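Long-range contact in response regulator receiver protein (Dyadobacter fermentans, PDB 4XLT), which probably acts as a phosphorylation-controlled receiver in two-component signalling, accepting a phosphoryl group on an aspartate of its CheY-like domain: residues 89-94 with 115-120. Numbering follows the deposited sequence.
Sequences FMISST and KPLEIP
Lys115 lays its aliphatic stem over the end of strand 86-92, overlapping Ile91, the backbone of Ser92 and Ser93. Its CE sits 3.9 Å from CD1 of Ile91, the two side chains crossing at a slant. CD of Lys115 comes within 3.3 Å of OG of Ser93, though Ser93 is poorly ordered and this approach is less certain. Beyond CG, which stands beside the backbone N (chi1 -79°), the lysine is fully extended, and this carries NZ across the end of the strand to Asp10, Asp15 and Asp60, with which it forms salt bridges. At the root of the same residue, Lys115 N donates to Ser92 O at 2.7 Å; the bond is bent at the hydrogen (137°), and the donor rides well above the carbonyl plane. The CB of Ser92 points away from 115-120, and its OG is hydrogen-bonded to Gln62. Farther along, CD1 of Leu117 reaches CG2 of Ile91 at 4.5 Å, a loose apolar touch beside Leu58 and Gln19. The peptide between Lys115 and Pro116 is cis, the Lys-Pro signature of receiver domains after the fifth strand, leading into helix 119-129. With an alanine here, the three carboxylates would probably lose their shared positive mate and Ile91 part of its cover. The arrangement illustrates how a receiver domain places the lysine of its probable phosphorylation site: backbone bond and apolar stem are likely to guide its course, so that the ammonium is likely to offset the negative charge clustered around Asp60, the predicted phosphorylation site, which is unmodified here.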
ATOM      1  N   PHE A  89      13.130  -5.505   7.173  1.00 26.16           N
ATOM      2  CA  PHE A  89      14.541  -5.176   6.993  1.00 14.98           C
ATOM      3  C   PHE A  89      15.353  -6.402   6.602  1.00 20.56           C
ATOM      4  O   PHE A  89      15.104  -7.509   7.082  1.00 17.72           O
ATOM      5  CB  PHE A  89      15.120  -4.557   8.268  1.00 15.95           C
ATOM      6  CG  PHE A  89      14.482  -3.256   8.648  1.00 15.08           C
ATOM      7  CD1 PHE A  89      13.322  -3.233   9.404  1.00 14.37           C
ATOM      8  CD2 PHE A  89      15.033  -2.053   8.238  1.00 15.67           C
ATOM      9  CE1 PHE A  89      12.726  -2.031   9.745  1.00 14.15           C
ATOM     10  CE2 PHE A  89      14.441  -0.853   8.576  1.00 15.27           C
ATOM     11  CZ  PHE A  89      13.288  -0.842   9.330  1.00 14.62           C
HETATM   12  N   MSE A  90      16.326  -6.195   5.724  1.00 25.06           N
HETATM   13  CA  MSE A  90      17.228  -7.257   5.305  1.00 20.22           C
HETATM   14  C   MSE A  90      18.491  -7.220   6.167  1.00 22.40           C
HETATM   15  O   MSE A  90      19.040  -6.151   6.424  1.00 22.57           O
HETATM   16  CB  MSE A  90      17.573  -7.104   3.819  1.00 20.96           C
HETATM   17  CG  MSE A  90      18.340  -8.270   3.211  1.00 34.68           C
HETATM   18 SE   MSE A  90      17.215  -9.807   2.789  1.00 86.77          SE
HETATM   19  CE  MSE A  90      16.361  -9.131   1.176  1.00 36.98           C
ATOM     20  N   ILE A  91      18.941  -8.380   6.632  1.00 24.50           N
ATOM     21  CA  ILE A  91      20.168  -8.440   7.420  1.00 27.15           C
ATOM     22  C   ILE A  91      21.156  -9.430   6.814  1.00 39.84           C
ATOM     23  O   ILE A  91      20.760 -10.458   6.264  1.00 39.54           O
ATOM     24  CB  ILE A  91      19.897  -8.829   8.891  1.00 34.84           C
ATOM     25  CG1 ILE A  91      19.164 -10.171   8.969  1.00 27.79           C
ATOM     26  CG2 ILE A  91      19.107  -7.733   9.600  1.00 25.10           C
ATOM     27  CD1 ILE A  91      18.963 -10.681  10.380  1.00 31.99           C
ATOM     28  N   SER A  92      22.441  -9.109   6.911  1.00 44.73           N
ATOM     29  CA  SER A  92      23.478  -9.961   6.337  1.00 57.01           C
ATOM     30  C   SER A  92      24.858  -9.651   6.907  1.00 63.81           C
ATOM     31  O   SER A  92      25.134  -8.522   7.318  1.00 54.27           O
ATOM     32  CB  SER A  92      23.505  -9.812   4.816  1.00 55.35           C
ATOM     33  OG  SER A  92      24.461 -10.682   4.238  1.00 63.18           O
ATOM     34  N   SER A  93      25.720 -10.664   6.926  1.00 73.62           N
ATOM     35  CA  SER A  93      27.099 -10.498   7.369  1.00 87.00           C
ATOM     36  C   SER A  93      27.963  -9.939   6.243  1.00 90.87           C
ATOM     37  O   SER A  93      28.863  -9.132   6.479  1.00 91.02           O
ATOM     38  CB  SER A  93      27.671 -11.830   7.860  1.00 94.31           C
ATOM     39  OG  SER A  93      26.944 -12.315   8.974  1.00 96.56           O
ATOM     40  N   THR A  94      27.682 -10.376   5.019  1.00 93.74           N
ATOM     41  CA  THR A  94      28.384  -9.879   3.841  1.00 96.37           C
ATOM     42  C   THR A  94      27.541  -8.825   3.131  1.00 87.43           C
ATOM     43  O   THR A  94      26.337  -9.005   2.946  1.00 83.99           O
ATOM     44  CB  THR A  94      28.717 -11.014   2.854  1.00101.43           C
ATOM     45  OG1 THR A  94      27.505 -11.537   2.294  1.00102.08           O
ATOM     46  CG2 THR A  94      29.471 -12.133   3.557  1.00100.87           C
ATOM     47  N   LYS A 115      25.319  -7.499   9.782  1.00 53.82           N
ATOM     48  CA  LYS A 115      25.463  -8.378  10.939  1.00 52.70           C
ATOM     49  C   LYS A 115      26.823  -8.162  11.597  1.00 54.94           C
ATOM     50  O   LYS A 115      27.830  -8.016  10.906  1.00 60.17           O
ATOM     51  CB  LYS A 115      25.310  -9.846  10.542  1.00 53.14           C
ATOM     52  CG  LYS A 115      23.880 -10.312  10.340  1.00 51.45           C
ATOM     53  CD  LYS A 115      23.854 -11.817  10.125  1.00 57.02           C
ATOM     54  CE  LYS A 115      22.439 -12.358  10.035  1.00 47.64           C
ATOM     55  NZ  LYS A 115      22.453 -13.844   9.923  1.00 41.81           N
ATOM     56  N   PRO A 116      26.861  -8.144  12.940  1.00 57.86           N
ATOM     57  CA  PRO A 116      25.703  -8.303  13.827  1.00 52.98           C
ATOM     58  C   PRO A 116      24.862  -7.034  13.911  1.00 48.68           C
ATOM     59  O   PRO A 116      25.335  -5.957  13.555  1.00 53.00           O
ATOM     60  CB  PRO A 116      26.346  -8.621  15.177  1.00 60.41           C
ATOM     61  CG  PRO A 116      27.647  -7.895  15.131  1.00 69.01           C
ATOM     62  CD  PRO A 116      28.114  -7.982  13.699  1.00 68.87           C
ATOM     63  N   LEU A 117      23.626  -7.171  14.375  1.00 46.01           N
ATOM     64  CA  LEU A 117      22.700  -6.048  14.437  1.00 44.00           C
ATOM     65  C   LEU A 117      23.138  -4.985  15.443  1.00 48.35           C
ATOM     66  O   LEU A 117      23.422  -5.293  16.601  1.00 51.36           O
ATOM     67  CB  LEU A 117      21.303  -6.549  14.793  1.00 39.87           C
ATOM     68  CG  LEU A 117      20.156  -5.565  14.595  1.00 44.83           C
ATOM     69  CD1 LEU A 117      20.058  -5.179  13.132  1.00 50.31           C
ATOM     70  CD2 LEU A 117      18.858  -6.180  15.082  1.00 45.30           C
ATOM     71  N   GLU A 118      23.198  -3.735  14.993  1.00 46.35           N
ATOM     72  CA  GLU A 118      23.486  -2.620  15.891  1.00 59.90           C
ATOM     73  C   GLU A 118      22.191  -2.079  16.482  1.00 52.81           C
ATOM     74  O   GLU A 118      21.441  -1.369  15.811  1.00 48.54           O
ATOM     75  CB  GLU A 118      24.245  -1.503  15.168  1.00 73.66           C
ATOM     76  CG  GLU A 118      25.710  -1.806  14.882  1.00 85.83           C
ATOM     77  CD  GLU A 118      25.908  -2.626  13.623  1.00 94.79           C
ATOM     78  OE1 GLU A 118      24.964  -2.706  12.807  1.00 98.69           O
ATOM     79  OE2 GLU A 118      27.011  -3.189  13.447  1.00 97.49           O
ATOM     80  N   ILE A 119      21.934  -2.426  17.738  1.00 51.54           N
ATOM     81  CA  ILE A 119      20.708  -2.020  18.419  1.00 52.75           C
ATOM     82  C   ILE A 119      20.472  -0.500  18.431  1.00 54.86           C
ATOM     83  O   ILE A 119      19.357  -0.060  18.145  1.00 55.80           O
ATOM     84  CB  ILE A 119      20.683  -2.550  19.871  1.00 56.89           C
ATOM     85  CG1 ILE A 119      20.826  -4.074  19.876  1.00 61.45           C
ATOM     86  CG2 ILE A 119      19.399  -2.132  20.576  1.00 52.25           C
ATOM     87  CD1 ILE A 119      20.852  -4.687  21.260  1.00 70.38           C
ATOM     88  N   PRO A 120      21.504   0.312  18.751  1.00 56.47           N
ATOM     89  CA  PRO A 120      21.206   1.752  18.714  1.00 55.05           C
ATOM     90  C   PRO A 120      20.885   2.253  17.307  1.00 48.60           C
ATOM     91  O   PRO A 120      20.095   3.184  17.150  1.00 49.34           O
ATOM     92  CB  PRO A 120      22.498   2.392  19.243  1.00 54.52           C
ATOM     93  CG  PRO A 120      23.558   1.380  18.999  1.00 52.88           C
ATOM     94  CD  PRO A 120      22.888   0.054  19.192  1.00 57.98           C
TER